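Local structure of pancreatic lipase related protein 2 (Equus caballus, 1W52) at residues 35-39 against 125-130; 414-418 against 439-443; 418-422 against 446-450. The protein probably hydrolyses galactolipids and triacylglycerols to release fatty acids, as a calcium-binding lipase of the alpha/beta hydrolase superfamily. All coordinates share one frame; numbering follows the deposited sequence.

Interaction 1 of 3, residues 35-39 against 125-130; sequences VNTRF and IVGAET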
ATOM      1  N   VAL A  35     -13.619   4.392 -25.543  1.00 45.78           N
ATOM      2  CA  VAL A  35     -13.222   4.280 -24.111  1.00 42.61           C
ATOM      3  C   VAL A  35     -14.330   4.583 -23.060  1.00 42.95           C
ATOM      4  O   VAL A  35     -14.313   3.988 -21.959  1.00 42.74           O
ATOM      5  CB  VAL A  35     -12.069   5.223 -23.788  1.00 40.31           C
ATOM      6  CG1 VAL A  35     -11.576   4.994 -22.402  1.00 36.87           C
ATOM      7  CG2 VAL A  35     -10.936   5.040 -24.758  1.00 38.42           C
ATOM      8  N   ASN A  36     -15.264   5.491 -23.400  1.00 42.69           N
ATOM      9  CA  ASN A  36     -16.379   5.884 -22.538  1.00 42.18           C
ATOM     10  C   ASN A  36     -15.925   6.184 -21.120  1.00 42.38           C
ATOM     11  O   ASN A  36     -16.384   5.533 -20.154  1.00 41.93           O
ATOM     12  CB  ASN A  36     -17.449   4.807 -22.515  1.00 41.95           C
ATOM     13  CG  ASN A  36     -18.701   5.248 -21.777  1.00 42.53           C
ATOM     14  OD1 ASN A  36     -19.364   4.454 -21.079  1.00 42.64           O
ATOM     15  ND2 ASN A  36     -19.032   6.527 -21.913  1.00 44.30           N
ATOM     16  N   THR A  37     -14.993   7.153 -21.007  1.00 42.50           N
ATOM     17  CA  THR A  37     -14.514   7.635 -19.696  1.00 42.04           C
ATOM     18  C   THR A  37     -15.643   8.336 -18.973  1.00 42.53           C
ATOM     19  O   THR A  37     -16.342   9.159 -19.564  1.00 43.45           O
ATOM     20  CB  THR A  37     -13.422   8.647 -19.865  1.00 41.41           C
ATOM     21  OG1 THR A  37     -12.416   8.114 -20.703  1.00 40.93           O
ATOM     22  CG2 THR A  37     -12.730   8.925 -18.562  1.00 40.00           C
ATOM     23  N   ARG A  38     -15.802   8.087 -17.692  1.00 41.89           N
ATOM     24  CA  ARG A  38     -16.972   8.613 -17.019  1.00 41.75           C
ATOM     25  C   ARG A  38     -16.608   8.995 -15.595  1.00 40.46           C
ATOM     26  O   ARG A  38     -16.267   8.132 -14.795  1.00 40.62           O
ATOM     27  CB  ARG A  38     -18.095   7.568 -17.009  1.00 42.63           C
ATOM     28  CG  ARG A  38     -18.875   7.385 -18.306  1.00 44.11           C
ATOM     29  CD  ARG A  38     -20.306   6.894 -18.046  1.00 47.29           C
ATOM     30  NE  ARG A  38     -20.348   6.034 -16.864  1.00 50.25           N
ATOM     31  CZ  ARG A  38     -21.418   5.834 -16.082  1.00 53.90           C
ATOM     32  NH1 ARG A  38     -22.594   6.400 -16.333  1.00 54.81           N
ATOM     33  NH2 ARG A  38     -21.311   5.024 -15.035  1.00 55.28           N
ATOM     34  N   PHE A  39     -16.706  10.285 -15.287  1.00 39.01           N
ATOM     35  CA  PHE A  39     -16.406  10.820 -13.956  1.00 37.32           C
ATOM     36  C   PHE A  39     -17.610  10.761 -13.024  1.00 37.32           C
ATOM     37  O   PHE A  39     -18.635  11.330 -13.314  1.00 36.63           O
ATOM     38  CB  PHE A  39     -15.981  12.248 -14.140  1.00 36.73           C
ATOM     39  CG  PHE A  39     -14.773  12.395 -15.012  1.00 34.36           C
ATOM     40  CD1 PHE A  39     -13.556  11.981 -14.554  1.00 31.80           C
ATOM     41  CD2 PHE A  39     -14.867  12.960 -16.274  1.00 34.40           C
ATOM     42  CE1 PHE A  39     -12.441  12.113 -15.331  1.00 35.08           C
ATOM     43  CE2 PHE A  39     -13.735  13.131 -17.079  1.00 36.26           C
ATOM     44  CZ  PHE A  39     -12.517  12.693 -16.609  1.00 36.60           C
ATOM     45  N   ILE A 125      -5.769   8.520 -23.230  1.00 38.70           N
ATOM     46  CA  ILE A 125      -7.016   9.228 -23.284  1.00 39.35           C
ATOM     47  C   ILE A 125      -7.533   9.645 -21.902  1.00 38.85           C
ATOM     48  O   ILE A 125      -7.576  10.845 -21.595  1.00 38.33           O
ATOM     49  CB  ILE A 125      -8.024   8.401 -24.074  1.00 40.22           C
ATOM     50  CG1 ILE A 125      -7.676   8.599 -25.546  1.00 43.81           C
ATOM     51  CG2 ILE A 125      -9.496   8.808 -23.771  1.00 40.51           C
ATOM     52  CD1 ILE A 125      -8.347   7.637 -26.436  1.00 48.93           C
ATOM     53  N   VAL A 126      -7.909   8.665 -21.078  1.00 38.44           N
ATOM     54  CA  VAL A 126      -8.395   8.917 -19.720  1.00 38.01           C
ATOM     55  C   VAL A 126      -7.514   9.930 -19.001  1.00 37.58           C
ATOM     56  O   VAL A 126      -7.982  10.667 -18.167  1.00 36.60           O
ATOM     57  CB  VAL A 126      -8.394   7.634 -18.878  1.00 38.27           C
ATOM     58  CG1 VAL A 126      -8.959   7.905 -17.517  1.00 38.63           C
ATOM     59  CG2 VAL A 126      -9.224   6.531 -19.527  1.00 39.09           C
ATOM     60  N   GLY A 127      -6.228   9.951 -19.316  1.00 38.10           N
ATOM     61  CA  GLY A 127      -5.312  10.881 -18.684  1.00 38.84           C
ATOM     62  C   GLY A 127      -5.874  12.249 -18.966  1.00 39.46           C
ATOM     63  O   GLY A 127      -6.200  13.000 -18.054  1.00 39.79           O
ATOM     64  N   ALA A 128      -5.990  12.521 -20.260  1.00 40.03           N
ATOM     65  CA  ALA A 128      -6.520  13.735 -20.837  1.00 40.58           C
ATOM     66  C   ALA A 128      -7.946  14.048 -20.435  1.00 40.49           C
ATOM     67  O   ALA A 128      -8.191  15.131 -20.014  1.00 39.67           O
ATOM     68  CB  ALA A 128      -6.419  13.636 -22.343  1.00 41.51           C
ATOM     69  N   GLU A 129      -8.885  13.131 -20.575  1.00 41.38           N
ATOM     70  CA  GLU A 129     -10.209  13.359 -20.012  1.00 43.15           C
ATOM     71  C   GLU A 129     -10.059  13.958 -18.641  1.00 42.35           C
ATOM     72  O   GLU A 129     -10.693  14.959 -18.341  1.00 43.67           O
ATOM     73  CB  GLU A 129     -11.016  12.085 -19.819  1.00 44.35           C
ATOM     74  CG  GLU A 129     -11.309  11.336 -21.089  1.00 51.20           C
ATOM     75  CD  GLU A 129     -12.337  12.029 -21.952  1.00 58.47           C
ATOM     76  OE1 GLU A 129     -13.425  12.367 -21.445  1.00 62.96           O
ATOM     77  OE2 GLU A 129     -12.056  12.228 -23.146  1.00 64.35           O
ATOM     78  N   THR A 130      -9.250  13.318 -17.793  1.00 40.89           N
ATOM     79  CA  THR A 130      -9.111  13.703 -16.381  1.00 39.13           C
ATOM     80  C   THR A 130      -8.394  15.041 -16.269  1.00 39.07           C
ATOM     81  O   THR A 130      -8.978  16.008 -15.806  1.00 38.10           O
ATOM     82  CB  THR A 130      -8.421  12.564 -15.566  1.00 38.39           C
ATOM     83  OG1 THR A 130      -9.394  11.552 -15.298  1.00 36.38           O
ATOM     84  CG2 THR A 130      -7.968  13.005 -14.183  1.00 35.76           C
TER

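Interaction 2 of 3, residues 414-418 against 439-443; sequences KPQLG and GTVQD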
ATOM      1  N   LYS A 414      17.967 -31.428  31.983  1.00100.00           N
ATOM      2  CA  LYS A 414      16.601 -30.857  32.174  1.00100.00           C
ATOM      3  C   LYS A 414      16.622 -29.632  33.099  1.00100.00           C
ATOM      4  O   LYS A 414      15.881 -29.602  34.091  1.00100.00           O
ATOM      5  CB  LYS A 414      15.545 -31.881  32.644  1.00100.00           C
ATOM      6  CG  LYS A 414      15.054 -32.788  31.523  1.00100.00           C
ATOM      7  CD  LYS A 414      14.365 -34.034  32.029  1.00100.00           C
ATOM      8  CE  LYS A 414      15.162 -35.273  31.649  1.00100.00           C
ATOM      9  NZ  LYS A 414      14.531 -36.544  32.104  1.00100.00           N
ATOM     10  N   PRO A 415      17.430 -28.612  32.755  1.00100.00           N
ATOM     11  CA  PRO A 415      17.811 -27.562  33.723  1.00100.00           C
ATOM     12  C   PRO A 415      16.687 -26.596  34.143  1.00100.00           C
ATOM     13  O   PRO A 415      15.565 -26.689  33.640  1.00100.00           O
ATOM     14  CB  PRO A 415      18.940 -26.810  33.000  1.00100.00           C
ATOM     15  CG  PRO A 415      19.284 -27.694  31.813  1.00100.00           C
ATOM     16  CD  PRO A 415      18.021 -28.347  31.427  1.00100.00           C
ATOM     17  N   GLN A 416      16.988 -25.692  35.072  1.00100.00           N
ATOM     18  CA  GLN A 416      15.974 -24.788  35.616  1.00100.00           C
ATOM     19  C   GLN A 416      16.150 -23.417  34.986  1.00100.00           C
ATOM     20  O   GLN A 416      16.778 -22.530  35.572  1.00100.00           O
ATOM     21  CB  GLN A 416      16.079 -24.725  37.145  1.00100.00           C
ATOM     22  CG  GLN A 416      16.070 -26.107  37.820  1.00100.00           C
ATOM     23  CD  GLN A 416      15.452 -26.093  39.214  1.00100.00           C
ATOM     24  OE1 GLN A 416      16.122 -25.749  40.188  1.00100.00           O
ATOM     25  NE2 GLN A 416      14.178 -26.473  39.311  1.00100.00           N
ATOM     26  N   LEU A 417      15.578 -23.251  33.791  1.00100.00           N
ATOM     27  CA  LEU A 417      16.025 -22.192  32.870  1.00100.00           C
ATOM     28  C   LEU A 417      15.432 -20.771  33.087  1.00100.00           C
ATOM     29  O   LEU A 417      16.176 -19.843  33.450  1.00100.00           O
ATOM     30  CB  LEU A 417      15.917 -22.654  31.398  1.00100.00           C
ATOM     31  CG  LEU A 417      17.218 -22.417  30.589  1.00100.00           C
ATOM     32  CD1 LEU A 417      18.392 -23.235  31.127  1.00100.00           C
ATOM     33  CD2 LEU A 417      17.069 -22.691  29.089  1.00100.00           C
ATOM     34  N   GLY A 418      14.127 -20.592  32.865  1.00100.00           N
ATOM     35  CA  GLY A 418      13.494 -19.276  32.979  1.00100.00           C
ATOM     36  C   GLY A 418      13.961 -18.176  32.015  1.00100.00           C
ATOM     37  O   GLY A 418      14.313 -18.418  30.859  1.00100.00           O
ATOM     38  N   GLY A 439      12.673 -16.386  39.411  1.00100.00           N
ATOM     39  CA  GLY A 439      11.985 -17.626  39.727  1.00100.00           C
ATOM     40  C   GLY A 439      11.942 -18.528  38.517  1.00100.00           C
ATOM     41  O   GLY A 439      10.862 -18.789  37.975  1.00100.00           O
ATOM     42  N   THR A 440      13.123 -19.016  38.128  1.00100.00           N
ATOM     43  CA  THR A 440      13.328 -19.693  36.842  1.00100.00           C
ATOM     44  C   THR A 440      12.800 -21.129  36.850  1.00100.00           C
ATOM     45  O   THR A 440      13.573 -22.090  36.901  1.00100.00           O
ATOM     46  CB  THR A 440      14.838 -19.646  36.372  1.00100.00           C
ATOM     47  OG1 THR A 440      15.576 -20.756  36.900  1.00100.00           O
ATOM     48  CG2 THR A 440      15.599 -18.387  36.860  1.00100.00           C
ATOM     49  N   VAL A 441      11.474 -21.258  36.785  1.00100.00           N
ATOM     50  CA  VAL A 441      10.836 -22.564  36.689  1.00100.00           C
ATOM     51  C   VAL A 441      11.336 -23.211  35.380  1.00100.00           C
ATOM     52  O   VAL A 441      11.549 -22.540  34.355  1.00100.00           O
ATOM     53  CB  VAL A 441       9.247 -22.533  36.765  1.00100.00           C
ATOM     54  CG1 VAL A 441       8.725 -21.870  38.057  1.00100.00           C
ATOM     55  CG2 VAL A 441       8.662 -21.855  35.551  1.00100.00           C
ATOM     56  N   GLN A 442      11.521 -24.524  35.463  1.00100.00           N
ATOM     57  CA  GLN A 442      12.224 -25.321  34.463  1.00100.00           C
ATOM     58  C   GLN A 442      11.640 -25.120  33.071  1.00100.00           C
ATOM     59  O   GLN A 442      12.010 -24.159  32.392  1.00100.00           O
ATOM     60  CB  GLN A 442      12.205 -26.813  34.870  1.00100.00           C
ATOM     61  CG  GLN A 442      12.879 -27.121  36.213  1.00100.00           C
ATOM     62  CD  GLN A 442      12.867 -28.598  36.564  1.00100.00           C
ATOM     63  OE1 GLN A 442      11.977 -29.342  36.134  1.00100.00           O
ATOM     64  NE2 GLN A 442      13.853 -29.025  37.346  1.00100.00           N
ATOM     65  N   ASP A 443      10.716 -26.011  32.686  1.00100.00           N
ATOM     66  CA  ASP A 443      10.209 -26.133  31.316  1.00100.00           C
ATOM     67  C   ASP A 443       8.703 -25.968  31.247  1.00100.00           C
ATOM     68  O   ASP A 443       8.022 -26.098  32.254  1.00100.00           O
ATOM     69  CB  ASP A 443      10.576 -27.491  30.714  1.00100.00           C
ATOM     70  CG  ASP A 443      10.273 -27.565  29.234  1.00100.00           C
ATOM     71  OD1 ASP A 443       9.120 -27.861  28.872  1.00100.00           O
ATOM     72  OD2 ASP A 443      11.116 -27.311  28.361  1.00100.00           O
TER

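Interaction 3 of 3, residues 418-422 against 446-450; sequences GASRI and EQSLY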
ATOM      1  N   GLY A 418      14.127 -20.592  32.865  1.00100.00           N
ATOM      2  CA  GLY A 418      13.494 -19.276  32.979  1.00100.00           C
ATOM      3  C   GLY A 418      13.961 -18.176  32.015  1.00100.00           C
ATOM      4  O   GLY A 418      14.313 -18.418  30.859  1.00100.00           O
ATOM      5  N   ALA A 419      13.943 -16.938  32.487  1.00100.00           N
ATOM      6  CA  ALA A 419      14.347 -15.810  31.663  1.00100.00           C
ATOM      7  C   ALA A 419      14.514 -14.630  32.579  1.00100.00           C
ATOM      8  O   ALA A 419      13.527 -14.105  33.120  1.00100.00           O
ATOM      9  CB  ALA A 419      13.311 -15.503  30.615  1.00100.00           C
ATOM     10  N   SER A 420      15.779 -14.250  32.770  1.00100.00           N
ATOM     11  CA  SER A 420      16.171 -13.096  33.586  1.00100.00           C
ATOM     12  C   SER A 420      15.316 -11.874  33.236  1.00100.00           C
ATOM     13  O   SER A 420      14.638 -11.296  34.112  1.00100.00           O
ATOM     14  CB  SER A 420      17.670 -12.789  33.368  1.00100.00           C
ATOM     15  OG  SER A 420      18.095 -11.628  34.062  1.00100.00           O
ATOM     16  N   ARG A 421      15.345 -11.506  31.948  1.00100.00           N
ATOM     17  CA  ARG A 421      14.609 -10.348  31.450  1.00100.00           C
ATOM     18  C   ARG A 421      14.047 -10.548  30.023  1.00100.00           C
ATOM     19  O   ARG A 421      14.574 -11.326  29.224  1.00100.00           O
ATOM     20  CB  ARG A 421      15.473  -9.070  31.594  1.00100.00           C
ATOM     21  CG  ARG A 421      15.856  -8.761  33.074  1.00100.00           C
ATOM     22  CD  ARG A 421      16.707  -7.517  33.327  1.00100.00           C
ATOM     23  NE  ARG A 421      17.383  -7.592  34.628  1.00100.00           N
ATOM     24  CZ  ARG A 421      17.976  -6.574  35.252  1.00100.00           C
ATOM     25  NH1 ARG A 421      17.997  -5.359  34.717  1.00100.00           N
ATOM     26  NH2 ARG A 421      18.555  -6.775  36.431  1.00100.00           N
ATOM     27  N   ILE A 422      12.926  -9.860  29.775  1.00100.00           N
ATOM     28  CA  ILE A 422      12.212  -9.815  28.492  1.00100.00           C
ATOM     29  C   ILE A 422      11.903  -8.347  28.111  1.00100.00           C
ATOM     30  O   ILE A 422      10.771  -7.869  28.291  1.00100.00           O
ATOM     31  CB  ILE A 422      10.859 -10.607  28.567  1.00100.00           C
ATOM     32  CG1 ILE A 422      11.080 -12.058  28.995  1.00100.00           C
ATOM     33  CG2 ILE A 422      10.096 -10.554  27.222  1.00100.00           C
ATOM     34  CD1 ILE A 422       9.782 -12.859  29.104  1.00100.00           C
ATOM     35  N   GLU A 446       3.789 -21.103  32.140  1.00100.00           N
ATOM     36  CA  GLU A 446       3.396 -19.739  31.796  1.00100.00           C
ATOM     37  C   GLU A 446       3.890 -18.732  32.867  1.00100.00           C
ATOM     38  O   GLU A 446       3.142 -17.838  33.320  1.00100.00           O
ATOM     39  CB  GLU A 446       1.897 -19.669  31.529  1.00100.00           C
ATOM     40  CG  GLU A 446       1.533 -20.405  30.249  1.00100.00           C
ATOM     41  CD  GLU A 446       0.098 -20.882  30.230  1.00100.00           C
ATOM     42  OE1 GLU A 446      -0.303 -21.594  31.173  1.00100.00           O
ATOM     43  OE2 GLU A 446      -0.631 -20.554  29.272  1.00100.00           O
ATOM     44  N   GLN A 447       5.170 -18.928  33.241  1.00100.00           N
ATOM     45  CA  GLN A 447       6.004 -18.016  34.047  1.00100.00           C
ATOM     46  C   GLN A 447       5.754 -16.555  33.675  1.00100.00           C
ATOM     47  O   GLN A 447       6.470 -16.010  32.835  1.00100.00           O
ATOM     48  CB  GLN A 447       7.497 -18.387  33.829  1.00100.00           C
ATOM     49  CG  GLN A 447       8.549 -17.256  33.918  1.00100.00           C
ATOM     50  CD  GLN A 447       9.885 -17.649  33.323  1.00 98.02           C
ATOM     51  OE1 GLN A 447      10.753 -16.809  33.064  1.00 92.45           O
ATOM     52  NE2 GLN A 447      10.058 -18.924  33.112  1.00 93.51           N
ATOM     53  N   SER A 448       4.748 -15.919  34.283  1.00100.00           N
ATOM     54  CA  SER A 448       4.345 -14.572  33.850  1.00100.00           C
ATOM     55  C   SER A 448       5.297 -13.486  34.395  1.00100.00           C
ATOM     56  O   SER A 448       5.082 -12.956  35.487  1.00100.00           O
ATOM     57  CB  SER A 448       2.887 -14.290  34.235  1.00100.00           C
ATOM     58  OG  SER A 448       2.055 -15.385  33.910  1.00100.00           O
ATOM     59  N   LEU A 449       6.354 -13.160  33.643  1.00100.00           N
ATOM     60  CA  LEU A 449       7.284 -12.089  34.038  1.00100.00           C
ATOM     61  C   LEU A 449       6.481 -10.771  34.185  1.00100.00           C
ATOM     62  O   LEU A 449       5.469 -10.601  33.495  1.00100.00           O
ATOM     63  CB  LEU A 449       8.430 -11.961  33.009  1.00100.00           C
ATOM     64  CG  LEU A 449       9.806 -12.567  33.355  1.00100.00           C
ATOM     65  CD1 LEU A 449       9.863 -14.059  33.101  1.00100.00           C
ATOM     66  CD2 LEU A 449      10.968 -11.898  32.642  1.00100.00           C
ATOM     67  N   TYR A 450       6.885  -9.864  35.081  1.00100.00           N
ATOM     68  CA  TYR A 450       6.071  -8.664  35.337  1.00100.00           C
ATOM     69  C   TYR A 450       6.903  -7.384  35.558  1.00100.00           C
ATOM     70  O   TYR A 450       8.110  -7.476  35.708  1.00100.00           O
ATOM     71  CB  TYR A 450       5.081  -8.943  36.492  1.00100.00           C
ATOM     72  CG  TYR A 450       3.644  -9.233  36.022  1.00100.00           C
ATOM     73  CD1 TYR A 450       2.628  -8.263  36.085  1.00100.00           C
ATOM     74  CD2 TYR A 450       3.306 -10.483  35.511  1.00100.00           C
ATOM     75  CE1 TYR A 450       1.330  -8.547  35.656  1.00100.00           C
ATOM     76  CE2 TYR A 450       2.020 -10.772  35.077  1.00100.00           C
ATOM     77  CZ  TYR A 450       1.038  -9.809  35.159  1.00100.00           C
ATOM     78  OH  TYR A 450      -0.225 -10.129  34.732  1.00100.00           O
TER

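Interaction 1 of 3, residues 35-39 against 125-130
In the alpha/beta hydrolase core, the turn from helix 32-35 into strand 38-43 packs against helix 116-141. Val-35, Thr-37 and Phe-39 face Ile-125, Val-126, Glu-129 and Thr-130. The four helix residues are spaced i, i+1, i+4 and i+5, so they share one face. At one end the contact is purely apolar. Val-35 splits its two methyls between two neighbours: CG2 meets CD1 of Ile-125 at 4.0 Å, and CG1 meets CG2 of Val-126 at 4.0 Å. Thr-37 is next. Its chi1 of -52° puts OG1 beside its own backbone N, where it lies 3.4 Å from Glu-129 CG. Its methyl CG2 is anti to that N and touches CB of Glu-129 at 3.8 Å and the CG1 methyl of Val-126. Thr-37 thus sits across the aliphatic part of the glutamate, which is bent at chi2 (-72°). The carboxylate goes on to a salt bridge from OE2 to Arg-56, which probably compensates its charge in this buried place. Phe-39 closes the far end. CE1 and CZ are the ring atoms nearest the helix. Thr-130 OG1 lies at the ring edge, near its plane, 3.1 Å from CE1. CZ reaches Glu-129 CB at 3.6 Å and meets the carbonyl O of the same residue obliquely at 3.4 Å. The ring also rests on Ile-104 and Val-106 of strand 102-107, which lies next to strand 38-43 in the sheet. Val-126 and Thr-130 touch Val-106 too. Helix 116-141 links strand 102-107 to strand 148-153 as a beta-alpha-beta crossover. A crossover helix packed on one face of a mixed central sheet is typical of the alpha/beta hydrolase fold.

Interaction 2 of 3, residues 414-418 against 439-443
Thr-440 faces Gln-416, Leu-417 and Gly-418, where the chain segments 414-418 and 439-443 run side by side. Its CB points toward the other segment. CB lies 3.2 Å from the carbonyl O of Leu-417 and 3.7 Å from CA of Gly-418. Beyond CB the side chain forks. The methyl CG2 stays near the same Leu-417 O, at 3.8 Å. The hydroxyl OG1 takes the other direction. At chi1 88° it stands between its own backbone N and carbonyl carbon, which turns it to the carbonyl of Gln-416. There OG1 donates a hydrogen bond to Gln-416 O, modelled at 2.5 Å. The donor stands above the carbonyl plane, 58° out of it. So short a length at this resolution says little about strength. Thr-440 is also the centre of an inverse gamma turn, with a bond from Val-441 N to Gly-439 O. Opposite it, Gly-418 has a positive phi, and a side chain there would probably run into Thr-440. Glycine suits both conditions. Further along, the two glutamines cross. CG of Gln-416 meets CG of Gln-442 at 3.7 Å, and their amide planes are turned 76° apart. Both side chains are extended beyond CG. Which way round either amide sits is uncertain. Gln-442 CB rests 3.6 Å from the carbonyl O of Pro-415. The backbone O of Gln-442 is held by NE1 of Trp-405, and the Leu-417 side chain turns the other way, onto Leu-379. Neither segment is regular strand or helix. The contact joins two loops, one before and one after strand 435-436, far from the annotated sites. Both loops lie in the PLAT/LH2 domain, whose fold is a beta-sandwich.

Interaction 3 of 3, residues 418-422 against 446-450
Apolar contact is carried by Leu-449, which points into segment 418-422. Its CD2 methyl meets CG1 of Ile-422 at 3.7 Å and also touches CD1 of that residue. The chi1 of -57° places Ile-422 CG1 beside its own backbone N, and the extended side chain carries CD1 obliquely across the leucine methyls. Both Ile-422 and Leu-449 rest on Phe-435 of strand 435-436, so the pair belongs to the buried interior of the C-terminal PLAT/LH2 beta-sandwich. The same leucine also touches backbone: its CD2 lies 3.4 Å from the carbonyl O of Ala-419. The remaining contact is polar in its atoms but makes no bond. The extended side chain of Gln-447 sets NE2 3.5 Å from CA of Gly-418. Its OE1 is 3.2 Å from Ala-419 N, at a poor angle for hydrogen bonding, and both OE1 and the nearby Leu-449 CD1 are less surely placed. An alanine at Gln-447 would remove this amide and is likely to open a gap beside Gly-418 and Ala-419. Backbone hydrogen bonds tie Arg-421 to Thr-347 and Tyr-450 to Cys-436, so both segments are held to neighbouring parts of the domain.

Interaction 1 comes first along the chain, in the lipase domain, and joins the start of strand 38-43 to helix 116-141. Interactions 2 and 3 follow in the PLAT/LH2 domain. Their centres lie about 68 Å and about 61 Å from that of interaction 1, on the other side of the chain's centre. Interaction 1 thus belongs to the catalytic domain and the other two to the C-terminal domain, with no touch between them. The centres of interactions 2 and 3 are about 10 Å apart. They share Gly-418, and Val-441 CG2 packs on Gln-447 CB at 4.0 Å. Residues 414-422 therefore meet two nearby parts of the chain after strand 435-436, in one neighbourhood of the C-terminal domain.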